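Local coordinates for protein N-alpha-acetyltransferase 35, NatC auxiliary subunit (Saccharomyces cerevisiae, PDB 6YGA) that serves as the auxiliary subunit of the NatC N-terminal acetyltransferase, which acetylates the N-terminal methionine of the L-A virus Gag protein, at residues R95-V100 against L224-C229; T113-R118 against S122-L127; D145-S150 against Q205-Y210; C151-C156 against N189-D194. One frame throughout, in Å; residues are numbered along the deposited sequence.

The four contacts lie in one all-helical region, with centres 12 to 20 Å apart. Contact 1 pairs helix 85-104 with helix 215-231, and the other three are nested between its segments in the chain. Contact 2 comes first and joins the loop before helix 118-129 to that helix. Contacts 3 and 4 both pair helix 142-167 with helix 193-209 or the loop leading into it, and contact 4 is nested inside contact 3. Helix 142-167 touches side chains from contacts 1 and 2 as well, including Leu-96 and Leu-123. In this part of the NatC auxiliary subunit, helices 85-104, 118-129, 193-209 and 215-231 thus come together around helix 142-167.

Contact 1 of 4, residues R95-V100 against L224-C229; sequences RLLRCV and LKIIIC
This is a buried helix-to-helix interface, in which Leu-97 of helix 85-104 meets Ile-226 and Ile-227 of helix 215-231. The link is wholly apolar and rests on three side chains. Leu-97 points across the interface and divides its two methyls between the isoleucines. Its CD1 lies 3.9 Å from CG2 of Ile-226. Its CD2 lies 3.8 Å from CG1 of Ile-227. The forked end of the leucine therefore faces two neighbouring positions on one helix, and it crosses both isoleucine side chains at a slant. The first torsion of Leu-97 (chi1 -79°) sets CG beside the backbone N, and CD1 is extended from CA.

The two isoleucines use different branches. Ile-226 offers its short branch, since CG2 stands opposite the backbone N while CG1 is turned to the N side (chi1 -75°). Ile-227 instead brings the root of its long branch to the leucine. The CA atoms of Leu-97 and Ile-227 are 8.2 Å apart, so the two helices are bridged by side chains. This is side-chain packing between two helices distant in sequence, in an all-helical part of the subunit.

Helix 142-167 also touches both helices. Leu-96 rests on Ile-152 and Val-155, while Ile-227 packs against Gly-154. Ile-226 also touches Leu-250 and Asn-253 of helix 245-260.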
loop_
_atom_site.group_PDB
_atom_site.type_symbol
_atom_site.label_atom_id
_atom_site.label_comp_id
_atom_site.label_asym_id
_atom_site.label_seq_id
_atom_site.Cartn_x
_atom_site.Cartn_y
_atom_site.Cartn_z
ATOM N N ARG B 95 -1.914 -19.194 20.821
ATOM C CA ARG B 95 -2.635 -18.007 20.370
ATOM C C ARG B 95 -1.684 -16.837 20.154
ATOM O O ARG B 95 -1.880 -16.030 19.236
ATOM C CB ARG B 95 -3.730 -17.643 21.371
ATOM C CG ARG B 95 -4.385 -16.302 21.097
ATOM C CD ARG B 95 -5.803 -16.251 21.625
ATOM N NE ARG B 95 -6.404 -14.945 21.385
ATOM C CZ ARG B 95 -7.693 -14.669 21.553
ATOM N NH1 ARG B 95 -8.530 -15.612 21.960
ATOM N NH2 ARG B 95 -8.144 -13.447 21.307
ATOM N N LEU B 96 -0.643 -16.732 20.981
ATOM C CA LEU B 96 0.334 -15.665 20.796
ATOM C C LEU B 96 1.051 -15.799 19.457
ATOM O O LEU B 96 1.277 -14.798 18.766
ATOM C CB LEU B 96 1.334 -15.665 21.951
ATOM C CG LEU B 96 2.455 -14.629 21.861
ATOM C CD1 LEU B 96 1.896 -13.214 21.903
ATOM C CD2 LEU B 96 3.468 -14.845 22.969
ATOM N N LEU B 97 1.411 -17.025 19.069
ATOM C CA LEU B 97 2.051 -17.230 17.773
ATOM C C LEU B 97 1.100 -16.910 16.627
ATOM O O LEU B 97 1.515 -16.334 15.614
ATOM C CB LEU B 97 2.568 -18.662 17.649
ATOM C CG LEU B 97 3.888 -18.965 18.360
ATOM C CD1 LEU B 97 4.406 -20.345 17.981
ATOM C CD2 LEU B 97 4.918 -17.896 18.034
ATOM N N ARG B 98 -0.175 -17.279 16.758
ATOM C CA ARG B 98 -1.131 -16.921 15.716
ATOM C C ARG B 98 -1.446 -15.430 15.747
ATOM O O ARG B 98 -1.843 -14.863 14.722
ATOM C CB ARG B 98 -2.402 -17.763 15.845
ATOM C CG ARG B 98 -2.192 -19.216 15.434
ATOM C CD ARG B 98 -3.442 -20.073 15.580
ATOM N NE ARG B 98 -3.930 -20.130 16.953
ATOM C CZ ARG B 98 -5.103 -19.644 17.349
ATOM N NH1 ARG B 98 -5.915 -19.069 16.473
ATOM N NH2 ARG B 98 -5.466 -19.740 18.621
ATOM N N CYS B 99 -1.265 -14.777 16.900
ATOM C CA CYS B 99 -1.322 -13.319 16.928
ATOM C C CYS B 99 -0.171 -12.715 16.133
ATOM O O CYS B 99 -0.337 -11.680 15.476
ATOM C CB CYS B 99 -1.307 -12.813 18.371
ATOM S SG CYS B 99 -2.893 -12.925 19.236
ATOM N N VAL B 100 1.003 -13.350 16.177
ATOM C CA VAL B 100 2.132 -12.891 15.370
ATOM C C VAL B 100 1.793 -12.972 13.887
ATOM O O VAL B 100 2.091 -12.051 13.115
ATOM C CB VAL B 100 3.396 -13.704 15.711
ATOM C CG1 VAL B 100 4.531 -13.366 14.754
ATOM C CG2 VAL B 100 3.821 -13.453 17.154
ATOM N N LEU B 224 7.900 -23.860 21.087
ATOM C CA LEU B 224 9.158 -23.332 21.605
ATOM C C LEU B 224 10.229 -23.281 20.521
ATOM O O LEU B 224 10.968 -22.295 20.416
ATOM C CB LEU B 224 9.628 -24.178 22.788
ATOM C CG LEU B 224 10.198 -23.422 23.989
ATOM C CD1 LEU B 224 9.159 -22.495 24.557
ATOM C CD2 LEU B 224 10.646 -24.386 25.056
ATOM N N LYS B 225 10.329 -24.332 19.704
ATOM C CA LYS B 225 11.339 -24.345 18.649
ATOM C C LYS B 225 11.006 -23.342 17.553
ATOM O O LYS B 225 11.910 -22.757 16.945
ATOM C CB LYS B 225 11.479 -25.748 18.063
ATOM C CG LYS B 225 12.008 -26.796 19.025
ATOM C CD LYS B 225 12.181 -28.132 18.318
ATOM C CE LYS B 225 12.842 -29.161 19.221
ATOM N NZ LYS B 225 13.056 -30.463 18.527
ATOM N N ILE B 226 9.714 -23.140 17.278
ATOM C CA ILE B 226 9.304 -22.126 16.307
ATOM C C ILE B 226 9.759 -20.746 16.766
ATOM O O ILE B 226 10.314 -19.962 15.986
ATOM C CB ILE B 226 7.779 -22.173 16.085
ATOM C CG1 ILE B 226 7.388 -23.370 15.216
ATOM C CG2 ILE B 226 7.283 -20.884 15.445
ATOM C CD1 ILE B 226 5.900 -23.451 14.932
ATOM N N ILE B 227 9.547 -20.438 18.049
ATOM C CA ILE B 227 9.955 -19.142 18.583
ATOM C C ILE B 227 11.463 -18.958 18.454
ATOM O O ILE B 227 11.941 -17.869 18.117
ATOM C CB ILE B 227 9.479 -18.996 20.041
ATOM C CG1 ILE B 227 7.948 -19.042 20.101
ATOM C CG2 ILE B 227 9.991 -17.700 20.655
ATOM C CD1 ILE B 227 7.372 -18.866 21.490
ATOM N N ILE B 228 12.232 -20.024 18.698
ATOM C CA ILE B 228 13.683 -19.961 18.526
ATOM C C ILE B 228 14.037 -19.593 17.090
ATOM O O ILE B 228 14.938 -18.783 16.843
ATOM C CB ILE B 228 14.329 -21.295 18.947
ATOM C CG1 ILE B 228 14.242 -21.471 20.464
ATOM C CG2 ILE B 228 15.772 -21.377 18.465
ATOM C CD1 ILE B 228 14.877 -22.743 20.977
ATOM N N CYS B 229 13.326 -20.173 16.121
ATOM C CA CYS B 229 13.591 -19.859 14.720
ATOM C C CYS B 229 13.272 -18.402 14.406
ATOM O O CYS B 229 13.999 -17.753 13.645
ATOM C CB CYS B 229 12.789 -20.790 13.815
ATOM S SG CYS B 229 13.225 -22.536 13.971
#

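Contact 2 of 4, residues T113-R118 against S122-L127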
loop_
_atom_site.group_PDB
_atom_site.type_symbol
_atom_site.label_atom_id
_atom_site.label_comp_id
_atom_site.label_asym_id
_atom_site.label_seq_id
_atom_site.Cartn_x
_atom_site.Cartn_y
_atom_site.Cartn_z
ATOM N N THR B 113 -2.949 -7.584 18.488
ATOM C CA THR B 113 -2.335 -8.896 18.308
ATOM C C THR B 113 -1.349 -9.200 19.430
ATOM O O THR B 113 -1.737 -9.749 20.467
ATOM C CB THR B 113 -1.641 -8.989 16.942
ATOM O OG1 THR B 113 -0.640 -7.970 16.829
ATOM C CG2 THR B 113 -2.652 -8.823 15.816
ATOM N N VAL B 114 -0.076 -8.842 19.243
ATOM C CA VAL B 114 0.949 -9.195 20.226
ATOM C C VAL B 114 0.693 -8.498 21.559
ATOM O O VAL B 114 0.875 -9.092 22.629
ATOM C CB VAL B 114 2.348 -8.867 19.672
ATOM C CG1 VAL B 114 3.425 -9.159 20.709
ATOM C CG2 VAL B 114 2.606 -9.657 18.397
ATOM N N LEU B 115 0.260 -7.237 21.520
ATOM C CA LEU B 115 0.056 -6.466 22.739
ATOM C C LEU B 115 -1.268 -6.765 23.432
ATOM O O LEU B 115 -1.452 -6.338 24.575
ATOM C CB LEU B 115 0.150 -4.967 22.439
ATOM C CG LEU B 115 1.528 -4.451 22.026
ATOM C CD1 LEU B 115 1.510 -2.935 21.903
ATOM C CD2 LEU B 115 2.586 -4.902 23.019
ATOM N N SER B 116 -2.193 -7.472 22.777
ATOM C CA SER B 116 -3.421 -7.888 23.447
ATOM C C SER B 116 -3.153 -8.891 24.562
ATOM O O SER B 116 -3.961 -9.004 25.490
ATOM C CB SER B 116 -4.398 -8.482 22.430
ATOM O OG SER B 116 -3.867 -9.646 21.820
ATOM N N CYS B 117 -2.038 -9.611 24.497
ATOM C CA CYS B 117 -1.693 -10.567 25.541
ATOM C C CYS B 117 -1.272 -9.838 26.814
ATOM O O CYS B 117 -0.433 -8.932 26.773
ATOM C CB CYS B 117 -0.568 -11.484 25.057
ATOM S SG CYS B 117 0.057 -12.667 26.278
ATOM N N ARG B 118 -1.845 -10.242 27.949
ATOM C CA ARG B 118 -1.486 -9.611 29.215
ATOM C C ARG B 118 -0.073 -9.965 29.659
ATOM O O ARG B 118 0.522 -9.219 30.444
ATOM C CB ARG B 118 -2.489 -9.999 30.303
ATOM C CG ARG B 118 -3.898 -9.501 30.037
ATOM C CD ARG B 118 -3.938 -7.986 29.986
ATOM N NE ARG B 118 -3.544 -7.396 31.261
ATOM C CZ ARG B 118 -4.379 -7.180 32.272
ATOM N NH1 ARG B 118 -5.661 -7.504 32.159
ATOM N NH2 ARG B 118 -3.936 -6.637 33.397
ATOM N N SER B 122 2.918 -7.373 30.557
ATOM C CA SER B 122 3.564 -7.450 31.862
ATOM C C SER B 122 5.082 -7.449 31.724
ATOM O O SER B 122 5.783 -6.735 32.452
ATOM C CB SER B 122 3.082 -8.696 32.608
ATOM O OG SER B 122 3.592 -8.737 33.931
ATOM N N LEU B 123 5.611 -8.237 30.784
ATOM C CA LEU B 123 7.058 -8.292 30.586
ATOM C C LEU B 123 7.601 -6.957 30.087
ATOM O O LEU B 123 8.618 -6.465 30.590
ATOM C CB LEU B 123 7.416 -9.420 29.615
ATOM C CG LEU B 123 8.859 -9.467 29.100
ATOM C CD1 LEU B 123 9.863 -9.502 30.244
ATOM C CD2 LEU B 123 9.065 -10.661 28.178
ATOM N N LEU B 124 6.939 -6.355 29.095
ATOM C CA LEU B 124 7.408 -5.076 28.571
ATOM C C LEU B 124 7.364 -3.979 29.629
ATOM O O LEU B 124 8.192 -3.061 29.602
ATOM C CB LEU B 124 6.581 -4.668 27.350
ATOM C CG LEU B 124 6.843 -5.439 26.053
ATOM C CD1 LEU B 124 5.875 -5.010 24.959
ATOM C CD2 LEU B 124 8.282 -5.244 25.601
ATOM N N SER B 125 6.421 -4.057 30.573
ATOM C CA SER B 125 6.320 -3.026 31.602
ATOM C C SER B 125 7.470 -3.116 32.599
ATOM O O SER B 125 8.023 -2.089 33.010
ATOM C CB SER B 125 4.975 -3.128 32.323
ATOM O OG SER B 125 3.907 -2.759 31.467
ATOM N N SER B 126 7.836 -4.332 33.013
ATOM C CA SER B 126 8.988 -4.483 33.895
ATOM C C SER B 126 10.290 -4.195 33.159
ATOM O O SER B 126 11.249 -3.704 33.766
ATOM C CB SER B 126 9.020 -5.888 34.494
ATOM O OG SER B 126 9.521 -6.830 33.561
ATOM N N LEU B 127 10.341 -4.489 31.857
ATOM C CA LEU B 127 11.555 -4.249 31.085
ATOM C C LEU B 127 11.814 -2.760 30.902
ATOM O O LEU B 127 12.970 -2.345 30.761
ATOM C CB LEU B 127 11.458 -4.949 29.729
ATOM C CG LEU B 127 12.704 -5.655 29.194
ATOM C CD1 LEU B 127 13.443 -6.362 30.313
ATOM C CD2 LEU B 127 12.302 -6.652 28.120
#
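Leu-115 and Leu-124 make the apolar part of this contact. CD2 of Leu-115 lies 3.8 Å from CD1 of Leu-124, one methyl against one methyl. The two side chains cross at about a right angle. In Leu-115, chi1 of -67° and an extended chi2 (-174°) send the methyls out to Leu-124. The CA atoms of the pair remain 9.5 Å apart, so the link is made by side-chain ends.

The polar part is the first turn of helix 118-129, with an i to i+4 backbone bond. Ser-122 N donates to Arg-118 O at 3.0 Å, from above the carbonyl plane. CB of Ser-122 also packs on that same Arg-118 O, at 3.4 Å.

Further polar bonds shape the approach to the helix. Ser-116 gives both its backbone N and its OG to Thr-113 O, and the two donors come from the same face of the carbonyl. The Ser-116 OG to Thr-113 O distance of 2.5 Å is doubtfully short. Cys-117 is the N-cap residue, and its SG caps a backbone N in the first turn.

A cation-pi contact with Tyr-276 engages Arg-118. Around the contact, Val-114 reaches Trp-103 of helix 85-104 and Val-155 of helix 142-167. Leu-123 packs on Ile-152 and Cys-156, which seats helix 118-129 against helix 142-167.

Contact 3 of 4, residues D145-S150 against Q205-Y210; sequences DKVLGS and QILEAY
Val-147 overlaps Leu-207 and Ile-206 through a single methyl. Its CG2 lies 4.1 Å from CD2 of Leu-207 and 4.4 Å from CG2 of Ile-206. The first torsion (chi1 178°) places CG2 beside the backbone N, on the side facing helix 193-209. Val-147 and Leu-207 cross at a slant.

Lys-146 supports the other end of Ile-206. CD1 of Ile-206 sits 4.1 Å from CG of Lys-146, and the two side chains cross at about a right angle. The lysine chain then bends at chi2 (-61°) and leads away. Its ammonium group forms a salt bridge with Glu-202, so the aliphatic stem packs while the charge is held one turn earlier on the same partner helix.

Two helices of the all-helical region meet here. The short segment axes come within 11.0 Å. Their N-to-C directions differ by 136°, closer to antiparallel than parallel but well inclined. Helix 142-167 has a wider pi-type turn at residues 145-147, where the packing residues lie. Leu-220 of helix 215-231 touches both Val-147 and Leu-207, so a third helix borders the apolar pair. One turn further along, the hydroxyls of Ser-150 and Ser-203 are hydrogen-bonded to each other.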
loop_
_atom_site.group_PDB
_atom_site.type_symbol
_atom_site.label_atom_id
_atom_site.label_comp_id
_atom_site.label_asym_id
_atom_site.label_seq_id
_atom_site.Cartn_x
_atom_site.Cartn_y
_atom_site.Cartn_z
ATOM N N ASP B 145 6.014 -19.678 34.880
ATOM C CA ASP B 145 7.098 -18.770 35.243
ATOM C C ASP B 145 8.315 -18.932 34.337
ATOM O O ASP B 145 8.966 -17.940 33.990
ATOM C CB ASP B 145 7.494 -18.980 36.707
ATOM C CG ASP B 145 6.322 -18.813 37.661
ATOM O OD1 ASP B 145 5.169 -19.002 37.223
ATOM O OD2 ASP B 145 6.552 -18.487 38.846
ATOM N N LYS B 146 8.639 -20.163 33.944
ATOM C CA LYS B 146 9.841 -20.437 33.166
ATOM C C LYS B 146 9.554 -20.716 31.698
ATOM O O LYS B 146 10.151 -20.083 30.821
ATOM C CB LYS B 146 10.608 -21.620 33.780
ATOM C CG LYS B 146 12.087 -21.342 34.025
ATOM C CD LYS B 146 12.816 -21.022 32.722
ATOM C CE LYS B 146 14.219 -20.465 32.959
ATOM N NZ LYS B 146 14.947 -20.230 31.674
ATOM N N VAL B 147 8.656 -21.656 31.400
ATOM C CA VAL B 147 8.380 -22.003 30.008
ATOM C C VAL B 147 7.656 -20.863 29.302
ATOM O O VAL B 147 8.087 -20.394 28.242
ATOM C CB VAL B 147 7.580 -23.316 29.931
ATOM C CG1 VAL B 147 7.251 -23.655 28.483
ATOM C CG2 VAL B 147 8.361 -24.443 30.582
ATOM N N LEU B 148 6.548 -20.394 29.881
ATOM C CA LEU B 148 5.782 -19.331 29.239
ATOM C C LEU B 148 6.550 -18.015 29.241
ATOM O O LEU B 148 6.457 -17.237 28.285
ATOM C CB LEU B 148 4.426 -19.176 29.925
ATOM C CG LEU B 148 3.450 -18.197 29.276
ATOM C CD1 LEU B 148 3.384 -18.414 27.769
ATOM C CD2 LEU B 148 2.073 -18.347 29.895
ATOM N N GLY B 149 7.320 -17.753 30.299
ATOM C CA GLY B 149 8.130 -16.545 30.332
ATOM C C GLY B 149 9.138 -16.489 29.201
ATOM O O GLY B 149 9.377 -15.428 28.620
ATOM N N SER B 150 9.739 -17.634 28.868
ATOM C CA SER B 150 10.664 -17.677 27.741
ATOM C C SER B 150 9.936 -17.431 26.425
ATOM O O SER B 150 10.468 -16.763 25.530
ATOM C CB SER B 150 11.396 -19.019 27.712
ATOM O OG SER B 150 10.495 -20.089 27.489
ATOM N N GLN B 205 14.465 -27.938 27.679
ATOM C CA GLN B 205 14.977 -29.042 28.486
ATOM C C GLN B 205 14.028 -29.394 29.625
ATOM O O GLN B 205 13.929 -30.567 30.007
ATOM C CB GLN B 205 16.361 -28.699 29.039
ATOM C CG GLN B 205 17.330 -28.074 28.034
ATOM C CD GLN B 205 17.658 -28.976 26.854
ATOM O OE1 GLN B 205 17.311 -30.159 26.831
ATOM N NE2 GLN B 205 18.337 -28.413 25.861
ATOM N N ILE B 206 13.331 -28.400 30.184
ATOM C CA ILE B 206 12.316 -28.685 31.194
ATOM C C ILE B 206 11.224 -29.573 30.609
ATOM O O ILE B 206 10.725 -30.490 31.274
ATOM C CB ILE B 206 11.740 -27.374 31.765
ATOM C CG1 ILE B 206 12.815 -26.610 32.546
ATOM C CG2 ILE B 206 10.526 -27.646 32.654
ATOM C CD1 ILE B 206 12.310 -25.344 33.211
ATOM N N LEU B 207 10.845 -29.323 29.352
ATOM C CA LEU B 207 9.827 -30.145 28.707
ATOM C C LEU B 207 10.342 -31.549 28.414
ATOM O O LEU B 207 9.563 -32.511 28.442
ATOM C CB LEU B 207 9.342 -29.472 27.421
ATOM C CG LEU B 207 8.826 -28.038 27.566
ATOM C CD1 LEU B 207 8.311 -27.505 26.235
ATOM C CD2 LEU B 207 7.748 -27.952 28.637
ATOM N N GLU B 208 11.640 -31.692 28.134
ATOM C CA GLU B 208 12.214 -33.021 27.947
ATOM C C GLU B 208 12.118 -33.843 29.225
ATOM O O GLU B 208 11.927 -35.064 29.176
ATOM C CB GLU B 208 13.674 -32.914 27.502
ATOM C CG GLU B 208 13.945 -31.906 26.398
ATOM C CD GLU B 208 13.762 -32.474 25.003
ATOM O OE1 GLU B 208 13.220 -33.592 24.874
ATOM O OE2 GLU B 208 14.166 -31.799 24.032
ATOM N N ALA B 209 12.244 -33.188 30.383
ATOM C CA ALA B 209 12.265 -33.914 31.649
ATOM C C ALA B 209 10.937 -34.599 31.934
ATOM O O ALA B 209 10.900 -35.598 32.661
ATOM C CB ALA B 209 12.625 -32.968 32.794
ATOM N N TYR B 210 9.844 -34.080 31.378
ATOM C CA TYR B 210 8.527 -34.655 31.622
ATOM C C TYR B 210 8.455 -36.079 31.087
ATOM O O TYR B 210 8.664 -36.316 29.893
ATOM C CB TYR B 210 7.448 -33.782 30.980
ATOM C CG TYR B 210 6.995 -32.634 31.856
ATOM C CD1 TYR B 210 7.901 -31.691 32.323
ATOM C CD2 TYR B 210 5.659 -32.491 32.211
ATOM C CE1 TYR B 210 7.492 -30.640 33.125
ATOM C CE2 TYR B 210 5.240 -31.441 33.012
ATOM C CZ TYR B 210 6.162 -30.520 33.464
ATOM O OH TYR B 210 5.753 -29.475 34.261
#

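Contact 4 of 4, residues C151-C156 against N189-D194; sequences CILGVC and NLPGQD
Leu-153 and Pro-191 form the closest side-chain pair of this contact. CD1 of Leu-153 lies 4.0 Å from CG of Pro-191, and CD2 of Leu-153 is 4.1 Å from the same CG. Both methyls come to CG from the same side, and CD1 of Leu-153 is also 4.1 Å from CD of Pro-191. Leu-153 has CG opposite its backbone N (chi1 -174°), which carries the methyls toward the loop.

Leu-190 meets Cys-156 beside this pair. Its CD1 is 4.0 Å from Cys-156 O and 4.5 Å from Cys-156 CB. That methyl therefore lies against both backbone and side chain at the end of the segment.

Further out, Leu-190 also packs on Leu-127 of helix 118-129 and on Tyr-157 and Lys-160 of helix 142-167. Just before it, Asn-189 ND2 bonds to Leu-127 O, which ties the loop to helix 118-129. After the proline, Gly-192 is the N-cap of helix 193-209, and the side-chain amide of Gln-193 bonds to Asp-235. This loop packs Leu-190 and Pro-191 on helix 142-167 and leads into helix 193-209, a connection between packed helices of an all-helical region.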
loop_
_atom_site.group_PDB
_atom_site.type_symbol
_atom_site.label_atom_id
_atom_site.label_comp_id
_atom_site.label_asym_id
_atom_site.label_seq_id
_atom_site.Cartn_x
_atom_site.Cartn_y
_atom_site.Cartn_z
ATOM N N CYS B 151 8.718 -17.964 26.287
ATOM C CA CYS B 151 7.926 -17.715 25.084
ATOM C C CYS B 151 7.678 -16.227 24.893
ATOM O O CYS B 151 7.931 -15.675 23.815
ATOM C CB CYS B 151 6.593 -18.460 25.159
ATOM S SG CYS B 151 6.695 -20.252 25.093
ATOM N N ILE B 152 7.175 -15.561 25.935
ATOM C CA ILE B 152 6.882 -14.134 25.845
ATOM C C ILE B 152 8.145 -13.353 25.514
ATOM O O ILE B 152 8.116 -12.403 24.722
ATOM C CB ILE B 152 6.242 -13.642 27.155
ATOM C CG1 ILE B 152 5.016 -14.488 27.513
ATOM C CG2 ILE B 152 5.880 -12.172 27.049
ATOM C CD1 ILE B 152 3.890 -14.416 26.507
ATOM N N LEU B 153 9.275 -13.748 26.105
ATOM C CA LEU B 153 10.531 -13.056 25.833
ATOM C C LEU B 153 10.952 -13.227 24.380
ATOM O O LEU B 153 11.506 -12.301 23.774
ATOM C CB LEU B 153 11.620 -13.565 26.774
ATOM C CG LEU B 153 12.958 -12.829 26.713
ATOM C CD1 LEU B 153 12.771 -11.357 27.048
ATOM C CD2 LEU B 153 13.963 -13.477 27.654
ATOM N N GLY B 154 10.702 -14.403 23.803
ATOM C CA GLY B 154 11.064 -14.619 22.411
ATOM C C GLY B 154 10.259 -13.752 21.464
ATOM O O GLY B 154 10.807 -13.136 20.545
ATOM N N VAL B 155 8.943 -13.690 21.678
ATOM C CA VAL B 155 8.093 -12.849 20.841
ATOM C C VAL B 155 8.423 -11.375 21.052
ATOM O O VAL B 155 8.452 -10.592 20.095
ATOM C CB VAL B 155 6.610 -13.154 21.117
ATOM C CG1 VAL B 155 5.710 -12.217 20.329
ATOM C CG2 VAL B 155 6.298 -14.602 20.768
ATOM N N CYS B 156 8.686 -10.970 22.298
ATOM C CA CYS B 156 9.066 -9.583 22.546
ATOM C C CYS B 156 10.391 -9.251 21.872
ATOM O O CYS B 156 10.589 -8.127 21.396
ATOM C CB CYS B 156 9.145 -9.304 24.048
ATOM S SG CYS B 156 7.549 -9.173 24.889
ATOM N N ASN B 189 17.427 -2.426 27.930
ATOM C CA ASN B 189 17.073 -3.352 29.001
ATOM C C ASN B 189 16.711 -4.734 28.468
ATOM O O ASN B 189 16.963 -5.738 29.146
ATOM C CB ASN B 189 15.920 -2.785 29.828
ATOM C CG ASN B 189 16.288 -1.498 30.544
ATOM O OD1 ASN B 189 17.449 -1.268 30.880
ATOM N ND2 ASN B 189 15.292 -0.654 30.790
ATOM N N LEU B 190 16.125 -4.811 27.282
ATOM C CA LEU B 190 15.762 -6.105 26.718
ATOM C C LEU B 190 17.028 -6.893 26.395
ATOM O O LEU B 190 17.947 -6.350 25.770
ATOM C CB LEU B 190 14.905 -5.923 25.467
ATOM C CG LEU B 190 14.058 -7.124 25.038
ATOM C CD1 LEU B 190 12.747 -6.670 24.416
ATOM C CD2 LEU B 190 14.820 -8.015 24.075
ATOM N N PRO B 191 17.117 -8.159 26.798
ATOM C CA PRO B 191 18.378 -8.896 26.666
ATOM C C PRO B 191 18.728 -9.175 25.212
ATOM O O PRO B 191 17.911 -9.048 24.296
ATOM C CB PRO B 191 18.111 -10.193 27.434
ATOM C CG PRO B 191 16.634 -10.363 27.373
ATOM C CD PRO B 191 16.066 -8.973 27.431
ATOM N N GLY B 192 19.986 -9.572 25.014
ATOM C CA GLY B 192 20.491 -9.883 23.695
ATOM C C GLY B 192 20.014 -11.231 23.192
ATOM O O GLY B 192 19.317 -11.980 23.876
ATOM N N GLN B 193 20.417 -11.543 21.957
ATOM C CA GLN B 193 19.935 -12.757 21.306
ATOM C C GLN B 193 20.385 -14.008 22.050
ATOM O O GLN B 193 19.618 -14.971 22.177
ATOM C CB GLN B 193 20.415 -12.800 19.856
ATOM C CG GLN B 193 19.789 -13.911 19.030
ATOM C CD GLN B 193 20.550 -14.181 17.748
ATOM O OE1 GLN B 193 21.777 -14.290 17.750
ATOM N NE2 GLN B 193 19.824 -14.290 16.643
ATOM N N ASP B 194 21.622 -14.016 22.551
ATOM C CA ASP B 194 22.139 -15.205 23.221
ATOM C C ASP B 194 21.310 -15.551 24.452
ATOM O O ASP B 194 21.017 -16.726 24.702
ATOM C CB ASP B 194 23.604 -14.996 23.602
ATOM C CG ASP B 194 24.483 -14.698 22.403
ATOM O OD1 ASP B 194 24.224 -15.261 21.318
ATOM O OD2 ASP B 194 25.432 -13.900 22.544
#